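Local coordinates for putative uncharacterized protein (Staphylococcus aureus, PDB 3R2T) that is a superantigen-like protein of the staphylococcal toxin family, with its exact function not established but probably acting outside the cell, at residues A[156-161]-A[165-170]; A[174-177]-A[183-186]; A[150-155]-A[236-241]. One frame throughout, in Å; residues are numbered along the deposited sequence. Where two conformers were deposited one is given.

Interaction 1: residues A[156-161]-A[165-170]; sequences LLVKKI and DGFSID
Strands 156-160 and 167-170 run antiparallel, their axes 4.8 Å apart at closest approach and 167° between their directions. They form a beta hairpin at one border of the mixed sheet of the beta-grasp domain. Val158 and Ile169 are a hydrogen-bonded pair. The bond from Val158 N to Ile169 O is 2.9 Å and almost straight, 178° at the hydrogen, and Ile169 N returns the bond to Val158 O. Lys160 and Phe167 make the next hydrogen-bonded pair toward the turn. Between these pairs stand Lys159 and Ser168, a non-hydrogen-bonded pair. Here the CA of Lys159 makes a CA-H...O contact with Phe167 O.

The side chains of Val158, Lys160, Phe167 and Ile169 share one face of the sheet. Phe167 has CG between its backbone N and carbonyl carbon (chi1 56°), and its ring lies across toward the neighbouring strand. Lys160 CB sits over one ring face, 4.0 Å from the ring centroid, in a CH-pi contact. Val158 O meets the ring edge in its plane, and Val158 CG1 lies 4.1 Å from Phe167 CE2. The Lys160 chain is extended and carries NZ toward Asp165, where the salt bridge to OD2 is long at 3.8 Å. Helix 182-197 covers part of this face, with Tyr197 touching both Val158 and Ile169. Leu157, Lys159, Ser168 and Asp170 are on the other face. There Leu157 CD1 lies 3.5 Å from Ser168 OG and 3.3 Å from Asp170 OD1.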
ATOM      1  N   LEU A 156      30.409   3.736  14.311  1.00 44.49           N
ATOM      2  CA  LEU A 156      29.868   3.595  12.973  1.00 43.38           C
ATOM      3  C   LEU A 156      31.149   3.726  12.138  1.00 44.14           C
ATOM      4  O   LEU A 156      31.771   4.779  12.125  1.00 44.42           O
ATOM      5  CB  LEU A 156      28.890   4.709  12.620  1.00 44.47           C
ATOM      6  CG  LEU A 156      28.462   4.814  11.147  1.00 45.13           C
ATOM      7  CD1 LEU A 156      27.853   3.526  10.628  1.00 44.27           C
ATOM      8  CD2 LEU A 156      27.487   5.962  10.953  1.00 46.49           C
ATOM      9  N   LEU A 157      31.588   2.644  11.509  1.00 43.71           N
ATOM     10  CA  LEU A 157      32.780   2.683  10.691  1.00 43.77           C
ATOM     11  C   LEU A 157      32.354   2.714   9.236  1.00 43.00           C
ATOM     12  O   LEU A 157      31.667   1.808   8.766  1.00 42.84           O
ATOM     13  CB  LEU A 157      33.643   1.457  10.956  1.00 44.40           C
ATOM     14  CG  LEU A 157      34.926   1.354  10.135  1.00 47.89           C
ATOM     15  CD1 LEU A 157      35.848   2.536  10.401  1.00 50.98           C
ATOM     16  CD2 LEU A 157      35.632   0.030  10.460  1.00 49.56           C
ATOM     17  N   VAL A 158      32.757   3.750   8.515  1.00 42.48           N
ATOM     18  CA  VAL A 158      32.402   3.858   7.098  1.00 42.57           C
ATOM     19  C   VAL A 158      33.680   3.659   6.297  1.00 44.53           C
ATOM     20  O   VAL A 158      34.667   4.367   6.538  1.00 44.08           O
ATOM     21  CB  VAL A 158      31.785   5.210   6.784  1.00 42.70           C
ATOM     22  CG1 VAL A 158      31.403   5.323   5.283  1.00 40.83           C
ATOM     23  CG2 VAL A 158      30.576   5.430   7.685  1.00 41.10           C
ATOM     24  N   LYS A 159      33.642   2.707   5.354  1.00 44.26           N
ATOM     25  CA  LYS A 159      34.793   2.365   4.541  1.00 48.60           C
ATOM     26  C   LYS A 159      34.548   2.154   3.050  1.00 50.03           C
ATOM     27  O   LYS A 159      33.435   1.882   2.595  1.00 48.05           O
ATOM     28  CB  LYS A 159      35.419   1.069   5.025  1.00 48.66           C
ATOM     29  CG  LYS A 159      35.768   1.031   6.454  1.00 52.64           C
ATOM     30  CD  LYS A 159      36.679  -0.165   6.733  1.00 59.30           C
ATOM     31  CE  LYS A 159      36.069  -1.481   6.309  1.00 62.09           C
ATOM     32  NZ  LYS A 159      37.022  -2.590   6.549  1.00 68.11           N
ATOM     33  N   LYS A 160      35.651   2.298   2.330  1.00 53.15           N
ATOM     34  CA  LYS A 160      35.763   2.077   0.904  1.00 56.89           C
ATOM     35  C   LYS A 160      37.177   1.530   0.772  1.00 59.38           C
ATOM     36  O   LYS A 160      38.140   2.193   1.168  1.00 57.33           O
ATOM     37  CB  LYS A 160      35.591   3.372   0.124  1.00 58.47           C
ATOM     38  CG  LYS A 160      35.647   3.185  -1.364  1.00 60.64           C
ATOM     39  CD  LYS A 160      35.357   4.485  -2.065  1.00 64.19           C
ATOM     40  CE  LYS A 160      35.472   4.352  -3.577  1.00 67.02           C
ATOM     41  NZ  LYS A 160      35.299   5.680  -4.220  1.00 69.35           N
ATOM     42  N   ILE A 161      37.300   0.316   0.242  0.50 61.60           N
ATOM     43  CA  ILE A 161      38.609  -0.326   0.088  0.50 64.73           C
ATOM     44  C   ILE A 161      39.062  -0.316  -1.354  0.50 68.18           C
ATOM     45  O   ILE A 161      39.287  -1.369  -1.941  0.50 70.64           O
ATOM     46  CB  ILE A 161      38.572  -1.791   0.519  0.50 64.56           C
ATOM     47  CG1 ILE A 161      37.807  -2.610  -0.522  0.50 65.37           C
ATOM     48  CG2 ILE A 161      37.979  -1.920   1.921  0.50 61.01           C
ATOM     49  CD1 ILE A 161      37.811  -4.096  -0.263  0.50 66.39           C
ATOM     50  N   ASP A 165      41.803   5.259  -3.894  1.00 72.71           N
ATOM     51  CA  ASP A 165      40.664   6.130  -3.591  1.00 70.32           C
ATOM     52  C   ASP A 165      39.818   5.485  -2.504  1.00 64.42           C
ATOM     53  O   ASP A 165      38.599   5.387  -2.626  1.00 64.01           O
ATOM     54  CB  ASP A 165      39.819   6.433  -4.834  1.00 71.93           C
ATOM     55  CG  ASP A 165      38.717   7.473  -4.556  1.00 74.17           C
ATOM     56  OD1 ASP A 165      38.160   8.045  -5.522  1.00 78.69           O
ATOM     57  OD2 ASP A 165      38.421   7.735  -3.365  1.00 76.37           O
ATOM     58  N   GLY A 166      40.476   5.044  -1.440  1.00 59.99           N
ATOM     59  CA  GLY A 166      39.788   4.400  -0.336  1.00 55.10           C
ATOM     60  C   GLY A 166      39.865   5.205   0.937  1.00 52.10           C
ATOM     61  O   GLY A 166      40.506   6.238   0.985  1.00 51.74           O
ATOM     62  N   PHE A 167      39.186   4.727   1.970  1.00 49.10           N
ATOM     63  CA  PHE A 167      39.184   5.388   3.259  1.00 47.69           C
ATOM     64  C   PHE A 167      38.548   4.544   4.341  1.00 46.41           C
ATOM     65  O   PHE A 167      37.840   3.588   4.074  1.00 46.18           O
ATOM     66  CB  PHE A 167      38.482   6.762   3.210  1.00 48.10           C
ATOM     67  CG  PHE A 167      37.055   6.729   2.702  1.00 46.32           C
ATOM     68  CD1 PHE A 167      36.747   7.210   1.432  1.00 49.77           C
ATOM     69  CD2 PHE A 167      36.026   6.237   3.489  1.00 47.11           C
ATOM     70  CE1 PHE A 167      35.438   7.203   0.954  1.00 48.89           C
ATOM     71  CE2 PHE A 167      34.711   6.215   3.020  1.00 45.39           C
ATOM     72  CZ  PHE A 167      34.421   6.700   1.743  1.00 47.25           C
ATOM     73  N   SER A 168      38.811   4.940   5.570  1.00 46.85           N
ATOM     74  CA  SER A 168      38.275   4.298   6.752  1.00 46.03           C
ATOM     75  C   SER A 168      38.035   5.417   7.765  1.00 44.91           C
ATOM     76  O   SER A 168      38.994   5.984   8.286  1.00 45.67           O
ATOM     77  CB  SER A 168      39.257   3.278   7.300  1.00 46.24           C
ATOM     78  OG  SER A 168      38.722   2.721   8.475  1.00 48.72           O
ATOM     79  N   ILE A 169      36.758   5.724   8.016  1.00 44.13           N
ATOM     80  CA  ILE A 169      36.351   6.834   8.882  1.00 44.88           C
ATOM     81  C   ILE A 169      35.368   6.461  10.008  1.00 45.00           C
ATOM     82  O   ILE A 169      34.309   5.875   9.752  1.00 43.17           O
ATOM     83  CB  ILE A 169      35.690   7.963   8.012  1.00 45.17           C
ATOM     84  CG1 ILE A 169      36.620   8.354   6.846  1.00 47.35           C
ATOM     85  CG2 ILE A 169      35.320   9.190   8.864  1.00 44.93           C
ATOM     86  CD1 ILE A 169      36.170   9.606   6.024  1.00 47.35           C
ATOM     87  N   ASP A 170      35.725   6.817  11.247  1.00 46.36           N
ATOM     88  CA  ASP A 170      34.860   6.587  12.411  1.00 48.41           C
ATOM     89  C   ASP A 170      33.862   7.703  12.481  1.00 49.21           C
ATOM     90  O   ASP A 170      34.246   8.854  12.581  1.00 50.31           O
ATOM     91  CB  ASP A 170      35.638   6.595  13.723  1.00 49.52           C
ATOM     92  CG  ASP A 170      36.520   5.402  13.875  1.00 54.12           C
ATOM     93  OD1 ASP A 170      36.406   4.487  13.036  1.00 62.68           O
ATOM     94  OD2 ASP A 170      37.319   5.366  14.844  1.00 62.65           O
TER

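Interaction 2: residues A[174-177]-A[183-186]; sequences FIQK and KELD
The side chains of Gln176 and Glu184 come from opposite directions. Gln176 NE2 gives a weak hydrogen bond to Glu184 OE2, 3.0 Å long and bent to 129° at the hydrogen. The amide and carboxylate planes are turned 77° apart. Gln176 has an unusual first torsion, chi1 25°, and its chain bends again at chi2. This curls the amide back over its own backbone. Gln176 OE1 then accepts a bond from Lys177 N at 2.9 Å, with the donor above the carbonyl plane. Both ends of the amide have a partner, but neither bond is well aligned.

Glu184 reaches out with an extended chain. Its OE2 also takes a salt bridge from Lys188, one turn further along the helix. The contact sets the loop after strand 167-171 against the first turn of helix 182-197, the long helix of the beta-grasp domain. Lys177 crosses the Glu184 side chain at a slant, with Lys177 CD 3.6 Å from Glu184 OE1. Bends at chi3 and chi4 take Lys177 NZ elsewhere, to the carbonyl of Glu179 and to Asp119. Lys177 NZ stays 5.7 Å from Glu184 OE1.

Next to these polar groups the contact is apolar. Ile175 and Leu185 cross at about a right angle, and Ile175 CD1 touches Leu185 CD2 at 4.0 Å. Val180 packs against both side chains.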
ATOM      1  N   PHE A 174      24.537   7.669  17.506  1.00 51.20           N
ATOM      2  CA  PHE A 174      23.935   7.422  18.797  1.00 52.36           C
ATOM      3  C   PHE A 174      22.536   6.879  18.594  1.00 50.23           C
ATOM      4  O   PHE A 174      21.833   7.243  17.644  1.00 49.32           O
ATOM      5  CB  PHE A 174      23.899   8.692  19.657  1.00 54.91           C
ATOM      6  CG  PHE A 174      22.807   9.647  19.278  1.00 59.20           C
ATOM      7  CD1 PHE A 174      21.703   9.821  20.110  1.00 62.66           C
ATOM      8  CD2 PHE A 174      22.859  10.348  18.086  1.00 64.24           C
ATOM      9  CE1 PHE A 174      20.678  10.694  19.766  1.00 63.96           C
ATOM     10  CE2 PHE A 174      21.835  11.218  17.732  1.00 67.13           C
ATOM     11  CZ  PHE A 174      20.743  11.392  18.579  1.00 66.19           C
ATOM     12  N   ILE A 175      22.165   5.989  19.496  1.00 48.99           N
ATOM     13  CA  ILE A 175      20.871   5.367  19.491  1.00 47.56           C
ATOM     14  C   ILE A 175      20.227   5.748  20.806  1.00 47.91           C
ATOM     15  O   ILE A 175      20.762   5.488  21.871  1.00 47.99           O
ATOM     16  CB  ILE A 175      21.011   3.844  19.341  1.00 46.78           C
ATOM     17  CG1 ILE A 175      21.788   3.528  18.044  1.00 44.95           C
ATOM     18  CG2 ILE A 175      19.625   3.166  19.372  1.00 43.19           C
ATOM     19  CD1 ILE A 175      22.223   2.101  17.917  1.00 44.80           C
ATOM     20  N   GLN A 176      19.091   6.417  20.710  1.00 49.96           N
ATOM     21  CA  GLN A 176      18.333   6.857  21.884  1.00 52.34           C
ATOM     22  C   GLN A 176      17.440   5.780  22.534  1.00 50.89           C
ATOM     23  O   GLN A 176      17.198   5.805  23.751  1.00 53.98           O
ATOM     24  CB  GLN A 176      17.513   8.126  21.560  1.00 53.98           C
ATOM     25  CG  GLN A 176      17.101   8.421  20.057  1.00 59.70           C
ATOM     26  CD  GLN A 176      16.477   7.263  19.253  1.00 62.85           C
ATOM     27  OE1 GLN A 176      17.031   6.144  19.187  1.00 64.23           O
ATOM     28  NE2 GLN A 176      15.352   7.555  18.571  1.00 59.86           N
ATOM     29  N   LYS A 177      16.994   4.820  21.740  1.00 46.50           N
ATOM     30  CA  LYS A 177      16.092   3.787  22.213  1.00 46.02           C
ATOM     31  C   LYS A 177      16.752   2.466  22.619  1.00 44.02           C
ATOM     32  O   LYS A 177      17.710   2.032  21.993  1.00 43.63           O
ATOM     33  CB  LYS A 177      15.080   3.491  21.109  1.00 44.37           C
ATOM     34  CG  LYS A 177      14.225   4.691  20.703  1.00 47.41           C
ATOM     35  CD  LYS A 177      13.362   4.331  19.473  1.00 47.39           C
ATOM     36  CE  LYS A 177      12.083   3.625  19.812  1.00 48.41           C
ATOM     37  NZ  LYS A 177      12.076   2.609  20.887  1.00 47.57           N
ATOM     38  N   LYS A 183      14.335  -0.622  10.653  1.00 34.17           N
ATOM     39  CA  LYS A 183      13.851   0.427   9.788  1.00 36.49           C
ATOM     40  C   LYS A 183      14.509   1.748  10.156  1.00 37.28           C
ATOM     41  O   LYS A 183      15.048   2.458   9.276  1.00 35.82           O
ATOM     42  CB  LYS A 183      12.329   0.537   9.932  1.00 37.21           C
ATOM     43  CG  LYS A 183      11.682   1.678   9.177  1.00 38.89           C
ATOM     44  CD  LYS A 183      10.243   1.839   9.600  1.00 36.56           C
ATOM     45  CE  LYS A 183       9.550   2.916   8.787  1.00 39.28           C
ATOM     46  NZ  LYS A 183       9.442   2.461   7.374  1.00 39.35           N
ATOM     47  N   GLU A 184      14.478   2.079  11.454  1.00 38.20           N
ATOM     48  CA  GLU A 184      15.060   3.354  11.931  1.00 39.53           C
ATOM     49  C   GLU A 184      16.580   3.409  11.716  1.00 38.74           C
ATOM     50  O   GLU A 184      17.101   4.411  11.240  1.00 38.51           O
ATOM     51  CB  GLU A 184      14.662   3.654  13.401  1.00 39.53           C
ATOM     52  CG  GLU A 184      15.396   4.842  14.013  1.00 41.13           C
ATOM     53  CD  GLU A 184      14.822   5.342  15.347  1.00 47.60           C
ATOM     54  OE1 GLU A 184      13.846   4.754  15.899  1.00 48.61           O
ATOM     55  OE2 GLU A 184      15.366   6.354  15.844  1.00 51.55           O
ATOM     56  N   LEU A 185      17.275   2.325  12.047  1.00 37.81           N
ATOM     57  CA  LEU A 185      18.730   2.275  11.864  1.00 37.93           C
ATOM     58  C   LEU A 185      19.073   2.407  10.392  1.00 37.17           C
ATOM     59  O   LEU A 185      19.922   3.187  10.028  1.00 37.62           O
ATOM     60  CB  LEU A 185      19.294   0.970  12.394  1.00 37.86           C
ATOM     61  CG  LEU A 185      19.182   0.762  13.895  1.00 40.94           C
ATOM     62  CD1 LEU A 185      19.792  -0.574  14.286  1.00 43.33           C
ATOM     63  CD2 LEU A 185      19.869   1.883  14.645  1.00 42.39           C
ATOM     64  N   ASP A 186      18.388   1.635   9.554  1.00 37.00           N
ATOM     65  CA  ASP A 186      18.584   1.664   8.106  1.00 37.36           C
ATOM     66  C   ASP A 186      18.433   3.054   7.509  1.00 38.41           C
ATOM     67  O   ASP A 186      19.266   3.489   6.717  1.00 40.13           O
ATOM     68  CB  ASP A 186      17.549   0.765   7.441  1.00 37.18           C
ATOM     69  CG  ASP A 186      17.570   0.871   5.897  1.00 39.26           C
ATOM     70  OD1 ASP A 186      16.543   1.297   5.330  1.00 40.91           O
ATOM     71  OD2 ASP A 186      18.604   0.568   5.259  1.00 38.72           O
TER

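Interaction 3: residues A[150-155]-A[236-241]; sequences SLRTPN and INSEQI
Water 1 is gripped by three groups and bridges Arg152 to Ser238. It donates to Ser238 OG at 2.7 Å. A second bond goes to Ser150 O at 2.9 Å. The water accepts from Arg152 NE at 3.2 Å. No direct hydrogen bond joins the two segments. The contact lies in the beta-grasp domain, where the loop leading into strand 156-160 runs past the short 3-10 turn 238-240 that precedes strand 241-248. Ser238 OG is also bonded to Lys177 O, which ties this turn to the loop before strand 179-181.

The water meets the Arg152 guanidinium at its edge, in plane. Glu239 CG lies over one face of the same group, 3.3 Å from Arg152 NH2 and offset toward the rim. Arg152 CG lies 3.8 Å from Ser238 O. Beyond it the chain bends at chi2 (-60°), which lays the guanidinium beside Glu239. The guanidinium thus packs on the aliphatic part of Glu239 and not on its carboxylate. That carboxylate is turned 74° from the guanidinium plane. Its OE2 forms a salt bridge with Lys214, and its OE1 accepts a 2.6 Å bond from Gln240 NE2.

Further along, the contact becomes apolar. Ile241 packs on Ile175, Ile211 and Met213. Ile241 CG2, anti to the backbone N, meets Pro154 CB at 4.1 Å.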
ATOM      1  N   SER A 150      19.978   4.731  29.124  1.00 66.00           N
ATOM      2  CA  SER A 150      19.827   3.841  27.967  1.00 64.63           C
ATOM      3  C   SER A 150      20.507   4.305  26.665  1.00 63.64           C
ATOM      4  O   SER A 150      20.303   3.710  25.590  1.00 61.62           O
ATOM      5  CB  SER A 150      18.337   3.565  27.729  1.00 64.83           C
ATOM      6  OG  SER A 150      17.572   4.754  27.684  1.00 67.06           O
ATOM      7  N   LEU A 151      21.324   5.348  26.770  1.00 63.65           N
ATOM      8  CA  LEU A 151      22.042   5.900  25.628  1.00 61.68           C
ATOM      9  C   LEU A 151      23.218   5.012  25.203  1.00 59.39           C
ATOM     10  O   LEU A 151      24.064   4.656  26.034  1.00 60.64           O
ATOM     11  CB  LEU A 151      22.587   7.282  26.001  1.00 63.27           C
ATOM     12  CG  LEU A 151      23.517   7.985  25.015  1.00 63.68           C
ATOM     13  CD1 LEU A 151      22.843   8.164  23.658  1.00 64.40           C
ATOM     14  CD2 LEU A 151      23.975   9.326  25.594  1.00 67.38           C
ATOM     15  N   ARG A 152      23.270   4.679  23.912  1.00 55.68           N
ATOM     16  CA  ARG A 152      24.350   3.877  23.343  1.00 53.42           C
ATOM     17  C   ARG A 152      25.022   4.624  22.194  1.00 52.14           C
ATOM     18  O   ARG A 152      24.350   5.265  21.373  1.00 50.10           O
ATOM     19  CB  ARG A 152      23.810   2.554  22.810  1.00 52.09           C
ATOM     20  CG  ARG A 152      23.046   1.735  23.838  1.00 53.42           C
ATOM     21  CD  ARG A 152      23.889   1.372  25.043  1.00 52.35           C
ATOM     22  NE  ARG A 152      23.045   0.840  26.105  1.00 53.74           N
ATOM     23  CZ  ARG A 152      23.473   0.520  27.324  1.00 57.25           C
ATOM     24  NH1 ARG A 152      24.756   0.675  27.641  1.00 57.49           N
ATOM     25  NH2 ARG A 152      22.610   0.040  28.235  1.00 58.22           N
ATOM     26  N   THR A 153      26.348   4.531  22.137  1.00 51.99           N
ATOM     27  CA  THR A 153      27.124   5.165  21.070  1.00 51.56           C
ATOM     28  C   THR A 153      28.109   4.178  20.446  1.00 49.44           C
ATOM     29  O   THR A 153      29.323   4.314  20.567  1.00 50.46           O
ATOM     30  CB  THR A 153      27.870   6.421  21.550  1.00 52.85           C
ATOM     31  OG1 THR A 153      28.634   6.098  22.706  1.00 55.98           O
ATOM     32  CG2 THR A 153      26.903   7.510  21.880  1.00 53.75           C
ATOM     33  N   PRO A 154      27.581   3.167  19.775  1.00 47.40           N
ATOM     34  CA  PRO A 154      28.480   2.234  19.124  1.00 46.37           C
ATOM     35  C   PRO A 154      29.175   2.917  17.942  1.00 45.89           C
ATOM     36  O   PRO A 154      28.608   3.839  17.335  1.00 45.11           O
ATOM     37  CB  PRO A 154      27.530   1.155  18.614  1.00 46.16           C
ATOM     38  CG  PRO A 154      26.225   1.920  18.358  1.00 45.20           C
ATOM     39  CD  PRO A 154      26.160   2.891  19.482  1.00 47.08           C
ATOM     40  N   ASN A 155      30.401   2.494  17.622  0.50 45.36           N
ATOM     41  CA  ASN A 155      31.122   3.092  16.504  0.50 44.56           C
ATOM     42  C   ASN A 155      30.435   2.752  15.199  0.50 44.08           C
ATOM     43  O   ASN A 155      29.922   1.646  15.021  0.50 43.30           O
ATOM     44  CB  ASN A 155      32.576   2.611  16.419  0.50 45.51           C
ATOM     45  CG  ASN A 155      33.376   3.336  15.310  0.50 44.47           C
ATOM     46  OD1 ASN A 155      33.147   4.512  15.035  0.50 40.46           O
ATOM     47  ND2 ASN A 155      34.319   2.632  14.692  0.50 39.15           N
ATOM     48  N   ILE A 236      15.792  -4.536  17.370  1.00 41.31           N
ATOM     49  CA  ILE A 236      17.095  -4.828  17.932  1.00 41.35           C
ATOM     50  C   ILE A 236      17.323  -4.166  19.301  1.00 41.53           C
ATOM     51  O   ILE A 236      16.978  -2.985  19.513  1.00 41.37           O
ATOM     52  CB  ILE A 236      18.161  -4.295  16.958  1.00 41.18           C
ATOM     53  CG1 ILE A 236      17.942  -4.896  15.560  1.00 43.17           C
ATOM     54  CG2 ILE A 236      19.546  -4.606  17.445  1.00 42.85           C
ATOM     55  CD1 ILE A 236      18.854  -4.279  14.503  1.00 44.29           C
ATOM     56  N   ASN A 237      17.897  -4.932  20.225  1.00 41.37           N
ATOM     57  CA  ASN A 237      18.264  -4.443  21.564  1.00 42.17           C
ATOM     58  C   ASN A 237      19.552  -3.617  21.413  1.00 41.21           C
ATOM     59  O   ASN A 237      20.638  -4.169  21.271  1.00 42.29           O
ATOM     60  CB  ASN A 237      18.471  -5.639  22.510  1.00 44.33           C
ATOM     61  CG  ASN A 237      18.944  -5.230  23.883  1.00 45.72           C
ATOM     62  OD1 ASN A 237      19.327  -4.088  24.098  1.00 52.16           O
ATOM     63  ND2 ASN A 237      18.933  -6.177  24.827  1.00 52.17           N
ATOM     64  N   SER A 238      19.420  -2.289  21.435  1.00 39.75           N
ATOM     65  CA  SER A 238      20.551  -1.389  21.225  1.00 39.01           C
ATOM     66  C   SER A 238      21.745  -1.631  22.148  1.00 39.07           C
ATOM     67  O   SER A 238      22.876  -1.420  21.746  1.00 38.23           O
ATOM     68  CB  SER A 238      20.111   0.083  21.295  1.00 38.83           C
ATOM     69  OG  SER A 238      19.606   0.407  22.571  1.00 38.18           O
ATOM     70  N   GLU A 239      21.502  -2.077  23.369  1.00 39.88           N
ATOM     71  CA  GLU A 239      22.600  -2.353  24.286  1.00 42.41           C
ATOM     72  C   GLU A 239      23.486  -3.490  23.746  1.00 41.77           C
ATOM     73  O   GLU A 239      24.682  -3.552  24.022  1.00 42.03           O
ATOM     74  CB  GLU A 239      22.045  -2.684  25.669  1.00 44.85           C
ATOM     75  CG  GLU A 239      23.092  -2.898  26.757  1.00 50.97           C
ATOM     76  CD  GLU A 239      23.674  -4.285  26.771  1.00 58.77           C
ATOM     77  OE1 GLU A 239      22.901  -5.250  26.553  1.00 61.43           O
ATOM     78  OE2 GLU A 239      24.892  -4.415  27.042  1.00 62.82           O
ATOM     79  N   GLN A 240      22.900  -4.361  22.937  1.00 40.85           N
ATOM     80  CA  GLN A 240      23.629  -5.499  22.407  1.00 41.29           C
ATOM     81  C   GLN A 240      24.336  -5.259  21.086  1.00 39.91           C
ATOM     82  O   GLN A 240      24.932  -6.175  20.561  1.00 42.03           O
ATOM     83  CB  GLN A 240      22.701  -6.709  22.329  1.00 42.10           C
ATOM     84  CG  GLN A 240      22.340  -7.281  23.736  1.00 44.62           C
ATOM     85  CD  GLN A 240      23.519  -7.935  24.409  1.00 47.26           C
ATOM     86  OE1 GLN A 240      24.166  -8.785  23.824  1.00 55.21           O
ATOM     87  NE2 GLN A 240      23.791  -7.563  25.656  1.00 49.81           N
ATOM     88  N   ILE A 241      24.269  -4.044  20.539  1.00 38.32           N
ATOM     89  CA  ILE A 241      24.965  -3.742  19.281  1.00 36.34           C
ATOM     90  C   ILE A 241      26.422  -3.470  19.610  1.00 38.22           C
ATOM     91  O   ILE A 241      26.708  -2.574  20.393  1.00 38.32           O
ATOM     92  CB  ILE A 241      24.396  -2.496  18.589  1.00 36.45           C
ATOM     93  CG1 ILE A 241      22.957  -2.747  18.131  1.00 35.25           C
ATOM     94  CG2 ILE A 241      25.266  -2.093  17.419  1.00 32.27           C
ATOM     95  CD1 ILE A 241      22.283  -1.508  17.539  1.00 39.64           C
TER
HETATM   96  O   HOH W   1      19.936   0.857  25.169  1.00 35.48           O

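From the N terminus, the chain enters interaction 3 first, at 150-155, and runs directly into strand 156-160. Interaction 1 closes a short hairpin turn. The second strand then leads to 174-177, and interaction 2 closes the next small loop against helix 182-197. The two are in series. Both fall within the long loop that interaction 3 closes when the chain returns at 236-241. Asn155 and Asp170 link interactions 1 and 3 through a weak side-chain bond. Interactions 2 and 3 are close neighbours, about 9 Å between centres: Ile175 pairs by backbone with Arg152 and packs on Ile241. Together they tie hairpin, helix and connecting loops of the beta-grasp domain.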